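Local coordinates for probable hydrolase (Pseudomonas aeruginosa, PDB 3OM8), which probably hydrolyses an ester or lactone bond as an alpha/beta hydrolase, and may act as a 3-oxoadipate enol-lactonase, at residues B[119-123]-B[260-265]. Sequence-based numbering, arbitrary orientation.
Sequences ERLVL and VLSFLG
Arg120 lies against Leu264 and Phe263 at its CB and again at its tip, a worked example of how an arginine can serve a hydrophobic layer with its stem and a helix end with its tip. Its CB meets CD2 of Leu264 at 3.5 Å and CE2 of the Phe263 ring at 3.8 Å. Further out, CD passes 3.8 Å from the carbonyl O of Phe263. The chain runs extended from CG to NE, which brings the guanidinium to the last turn of helix 253-264. There NH2 donates to Phe263 O at 2.8 Å, a somewhat bent bond (141° at the hydrogen) with the acceptor close to the guanidinium plane. The same NH2 also bonds to Ala205 O of a neighbouring subunit, whose Ile207 packs on the arginine.

In Phe263, a chi1 of 173° turns CG away from the backbone N and swings the ring toward strand 118-124. Its CE2 lies 3.5 Å from the carbonyl O of Leu121, while CD2 touches CG2 of Val122 at 3.7 Å. Pro210 and Leu212 pack on this ring too. Val122 then meets Val260 more loosely, CG1 to CG2 at 4.2 Å.

Strand segment 121-123 and helix segment 260-264 run nearly antiparallel (154°), the helix covering one face of the central sheet as in other alpha/beta hydrolases. Chemically, apolar packing joins the two elements, while the guanidinium links a carbonyl of the helix's last turn to a second subunit, coupling the fold to the assembly; its positive charge would probably complement the negative end of the helix dipole.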
loop_
_atom_site.group_PDB
_atom_site.type_symbol
_atom_site.label_atom_id
_atom_site.label_comp_id
_atom_site.label_asym_id
_atom_site.label_seq_id
_atom_site.Cartn_x
_atom_site.Cartn_y
_atom_site.Cartn_z
ATOM N N GLU B 119 9.468 -18.886 10.752
ATOM C CA GLU B 119 9.310 -17.816 11.740
ATOM C C GLU B 119 8.468 -16.714 11.121
ATOM O O GLU B 119 7.240 -16.779 11.135
ATOM C CB GLU B 119 10.671 -17.260 12.166
ATOM C CG GLU B 119 11.021 -17.469 13.637
ATOM C CD GLU B 119 10.243 -16.554 14.551
ATOM O OE1 GLU B 119 8.996 -16.579 14.500
ATOM O OE2 GLU B 119 10.876 -15.806 15.326
ATOM N N ARG B 120 9.131 -15.709 10.557
ATOM C CA ARG B 120 8.419 -14.648 9.854
ATOM C C ARG B 120 8.508 -14.800 8.336
ATOM O O ARG B 120 9.503 -15.300 7.800
ATOM C CB ARG B 120 8.906 -13.277 10.313
ATOM C CG ARG B 120 8.621 -13.042 11.796
ATOM C CD ARG B 120 8.969 -11.637 12.272
ATOM N NE ARG B 120 8.978 -11.587 13.733
ATOM C CZ ARG B 120 9.284 -10.514 14.458
ATOM N NH1 ARG B 120 9.265 -10.593 15.778
ATOM N NH2 ARG B 120 9.607 -9.365 13.872
ATOM N N LEU B 121 7.456 -14.374 7.647
ATOM C CA LEU B 121 7.342 -14.617 6.216
ATOM C C LEU B 121 7.254 -13.315 5.424
ATOM O O LEU B 121 6.405 -12.461 5.697
ATOM C CB LEU B 121 6.120 -15.496 5.942
ATOM C CG LEU B 121 5.757 -15.907 4.521
ATOM C CD1 LEU B 121 6.795 -16.903 3.931
ATOM C CD2 LEU B 121 4.352 -16.514 4.533
ATOM N N VAL B 122 8.154 -13.161 4.458
ATOM C CA VAL B 122 8.090 -12.052 3.511
ATOM C C VAL B 122 7.797 -12.583 2.103
ATOM O O VAL B 122 8.411 -13.555 1.650
ATOM C CB VAL B 122 9.382 -11.227 3.501
ATOM C CG1 VAL B 122 9.206 -9.972 2.645
ATOM C CG2 VAL B 122 9.775 -10.838 4.934
ATOM N N LEU B 123 6.841 -11.947 1.434
ATOM C CA LEU B 123 6.398 -12.349 0.113
ATOM C C LEU B 123 6.542 -11.158 -0.817
ATOM O O LEU B 123 5.765 -10.209 -0.730
ATOM C CB LEU B 123 4.933 -12.766 0.180
ATOM C CG LEU B 123 4.625 -13.837 1.223
ATOM C CD1 LEU B 123 3.131 -14.117 1.297
ATOM C CD2 LEU B 123 5.399 -15.111 0.906
ATOM N N VAL B 260 12.033 -5.040 4.758
ATOM C CA VAL B 260 12.326 -6.393 5.247
ATOM C C VAL B 260 12.923 -6.372 6.656
ATOM O O VAL B 260 12.428 -7.043 7.558
ATOM C CB VAL B 260 13.305 -7.160 4.288
ATOM C CG1 VAL B 260 13.822 -8.423 4.936
ATOM C CG2 VAL B 260 12.626 -7.472 2.961
ATOM N N LEU B 261 13.992 -5.601 6.834
ATOM C CA LEU B 261 14.714 -5.553 8.103
ATOM C C LEU B 261 13.857 -5.057 9.271
ATOM O O LEU B 261 13.977 -5.548 10.399
ATOM C CB LEU B 261 15.987 -4.705 7.964
ATOM C CG LEU B 261 17.071 -5.434 7.165
ATOM C CD1 LEU B 261 18.315 -4.581 6.951
ATOM C CD2 LEU B 261 17.438 -6.735 7.863
ATOM N N SER B 262 12.984 -4.093 9.003
ATOM C CA SER B 262 12.161 -3.530 10.070
ATOM C C SER B 262 11.117 -4.548 10.487
ATOM O O SER B 262 10.816 -4.699 11.679
ATOM C CB SER B 262 11.494 -2.234 9.617
ATOM O OG SER B 262 12.469 -1.229 9.402
ATOM N N PHE B 263 10.574 -5.245 9.490
ATOM C CA PHE B 263 9.593 -6.293 9.725
ATOM C C PHE B 263 10.181 -7.450 10.533
ATOM O O PHE B 263 9.528 -7.987 11.425
ATOM C CB PHE B 263 9.037 -6.816 8.394
ATOM C CG PHE B 263 8.153 -8.017 8.543
ATOM C CD1 PHE B 263 6.915 -7.913 9.163
ATOM C CD2 PHE B 263 8.557 -9.253 8.068
ATOM C CE1 PHE B 263 6.092 -9.021 9.304
ATOM C CE2 PHE B 263 7.738 -10.371 8.193
ATOM C CZ PHE B 263 6.509 -10.261 8.811
ATOM N N LEU B 264 11.416 -7.827 10.227
ATOM C CA LEU B 264 12.023 -9.009 10.846
ATOM C C LEU B 264 12.634 -8.719 12.217
ATOM O O LEU B 264 13.073 -9.630 12.922
ATOM C CB LEU B 264 13.073 -9.623 9.919
ATOM C CG LEU B 264 12.544 -10.249 8.624
ATOM C CD1 LEU B 264 13.703 -10.749 7.787
ATOM C CD2 LEU B 264 11.563 -11.385 8.918
ATOM N N GLY B 265 12.664 -7.446 12.589
ATOM C CA GLY B 265 13.084 -7.069 13.924
ATOM C C GLY B 265 14.526 -6.616 13.981
ATOM O O GLY B 265 15.120 -6.543 15.061
#